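Local coordinates for protein NAD-dependent epimerase/dehydratase (Bacteroides thetaiotaomicron, PDB 3DHN) that is a putative NAD-dependent epimerase or dehydratase with a Rossmann-type fold, and probably binds NAD(P) for a redox reaction on a substrate not yet established, at residues S18-E23 against I72-P77. Residues are numbered along the deposited sequence; the frame is centred on the assembly and turned at random.
Sequences SALLNE and ISAFNP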
loop_
_atom_site.group_PDB
_atom_site.type_symbol
_atom_site.label_atom_id
_atom_site.label_comp_id
_atom_site.label_asym_id
_atom_site.label_seq_id
_atom_site.Cartn_x
_atom_site.Cartn_y
_atom_site.Cartn_z
ATOM N N SER A 18 10.088 -0.025 3.450
ATOM C CA SER A 18 10.945 -0.025 4.629
ATOM C C SER A 18 10.209 0.585 5.819
ATOM O O SER A 18 10.311 0.084 6.936
ATOM C CB SER A 18 12.231 0.765 4.355
ATOM O OG SER A 18 12.913 0.228 3.230
ATOM N N ALA A 19 9.469 1.664 5.579
ATOM C CA ALA A 19 8.713 2.317 6.646
ATOM C C ALA A 19 7.665 1.366 7.242
ATOM O O ALA A 19 7.415 1.389 8.451
ATOM C CB ALA A 19 8.027 3.574 6.112
ATOM N N LEU A 20 7.060 0.534 6.390
ATOM C CA LEU A 20 6.050 -0.431 6.830
ATOM C C LEU A 20 6.702 -1.574 7.616
ATOM O O LEU A 20 6.157 -2.062 8.603
ATOM C CB LEU A 20 5.308 -1.004 5.615
ATOM C CG LEU A 20 4.346 -0.056 4.893
ATOM C CD1 LEU A 20 4.005 -0.600 3.506
ATOM C CD2 LEU A 20 3.093 0.128 5.733
ATOM N N LEU A 21 7.881 -1.985 7.162
ATOM C CA LEU A 21 8.628 -3.061 7.797
ATOM C C LEU A 21 8.983 -2.728 9.244
ATOM O O LEU A 21 8.728 -3.520 10.150
ATOM C CB LEU A 21 9.899 -3.348 6.991
ATOM C CG LEU A 21 10.791 -4.512 7.432
ATOM C CD1 LEU A 21 9.965 -5.782 7.570
ATOM C CD2 LEU A 21 11.901 -4.706 6.401
ATOM N N ASN A 22 9.560 -1.550 9.453
ATOM C CA ASN A 22 9.959 -1.101 10.786
ATOM C C ASN A 22 8.766 -0.829 11.705
ATOM O O ASN A 22 8.795 -1.182 12.894
ATOM C CB ASN A 22 10.827 0.156 10.668
ATOM C CG ASN A 22 12.158 -0.121 9.988
ATOM O OD1 ASN A 22 12.531 0.540 9.014
ATOM N ND2 ASN A 22 12.883 -1.106 10.499
ATOM N N GLU A 23 7.722 -0.206 11.165
ATOM C CA GLU A 23 6.527 0.098 11.947
ATOM C C GLU A 23 5.832 -1.170 12.453
ATOM O O GLU A 23 5.332 -1.203 13.575
ATOM C CB GLU A 23 5.551 0.924 11.110
ATOM C CG GLU A 23 4.224 1.246 11.783
ATOM C CD GLU A 23 4.332 2.308 12.857
ATOM O OE1 GLU A 23 5.254 3.144 12.780
ATOM O OE2 GLU A 23 3.477 2.328 13.770
ATOM N N ILE A 72 0.246 -7.668 3.284
ATOM C CA ILE A 72 0.308 -6.274 2.877
ATOM C C ILE A 72 1.276 -6.238 1.703
ATOM O O ILE A 72 2.372 -6.800 1.781
ATOM C CB ILE A 72 0.886 -5.361 3.982
ATOM C CG1 ILE A 72 0.004 -5.400 5.227
ATOM C CG2 ILE A 72 1.018 -3.929 3.451
ATOM C CD1 ILE A 72 0.622 -4.680 6.427
ATOM N N SER A 73 0.876 -5.594 0.611
ATOM C CA SER A 73 1.748 -5.493 -0.548
ATOM C C SER A 73 2.121 -4.047 -0.862
ATOM O O SER A 73 1.242 -3.195 -1.039
ATOM C CB SER A 73 1.093 -6.120 -1.779
ATOM O OG SER A 73 1.908 -5.916 -2.927
ATOM N N ALA A 74 3.425 -3.784 -0.926
ATOM C CA ALA A 74 3.953 -2.458 -1.246
ATOM C C ALA A 74 4.703 -2.504 -2.585
ATOM O O ALA A 74 5.599 -1.692 -2.838
ATOM C CB ALA A 74 4.888 -1.980 -0.135
ATOM N N PHE A 75 4.330 -3.456 -3.437
ATOM C CA PHE A 75 4.955 -3.623 -4.744
ATOM C C PHE A 75 4.876 -2.398 -5.654
ATOM O O PHE A 75 3.822 -1.774 -5.804
ATOM C CB PHE A 75 4.326 -4.807 -5.484
ATOM C CG PHE A 75 4.763 -4.925 -6.921
ATOM C CD1 PHE A 75 5.999 -5.473 -7.246
ATOM C CD2 PHE A 75 3.960 -4.430 -7.945
ATOM C CE1 PHE A 75 6.435 -5.522 -8.575
ATOM C CE2 PHE A 75 4.382 -4.474 -9.277
ATOM C CZ PHE A 75 5.625 -5.021 -9.593
ATOM N N ASN A 76 6.008 -2.088 -6.278
ATOM C CA ASN A 76 6.139 -0.980 -7.218
ATOM C C ASN A 76 7.363 -1.287 -8.085
ATOM O O ASN A 76 8.351 -1.832 -7.597
ATOM C CB ASN A 76 6.344 0.339 -6.469
ATOM C CG ASN A 76 6.605 1.508 -7.407
ATOM O OD1 ASN A 76 5.793 1.818 -8.276
ATOM N ND2 ASN A 76 7.746 2.165 -7.228
ATOM N N PRO A 77 7.307 -0.969 -9.388
ATOM C CA PRO A 77 6.200 -0.347 -10.112
ATOM C C PRO A 77 5.611 -1.289 -11.156
ATOM O O PRO A 77 6.310 -1.718 -12.077
ATOM C CB PRO A 77 6.859 0.872 -10.750
ATOM C CG PRO A 77 8.350 0.433 -10.944
ATOM C CD PRO A 77 8.538 -0.880 -10.190
#
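L20 on helix 14-25 faces I72 on strand 70-73 and A74 just beyond its end; the nearest CA atoms are those of L20 and A74, 8.6 Å apart. This is helix-on-sheet packing in a Rossmann fold: the first helix after strand 6-10 packs on one face of the central, mostly parallel sheet, and strand 70-73 is the neighbour of strand 6-10 within it. The contact is small and wholly apolar. L20 carries the helix side alone: chi1 of -71° swings CG away from the carbonyl carbon, and from there the CD1 branch reaches the strand end. Leucine, apolar and forked at its tip, suits this buried place, where it also touches M201 of helix 194-206 and V110 of strand 106-110. Beta-branched I72 fits an extended strand and turns its side chain to the helix, where its CG2 lies 4.5 Å from L20 CD1. S73 has its CB directed away from the helix and touches I95 of helix 87-101; its OG accepts a weak hydrogen bond from F75 N as the chain leaves the strand. A74, still backbone-bonded to I10, offers just a methyl, small enough for the leucine to settle against: A74 CB and L20 CD1 meet at 4.0 Å.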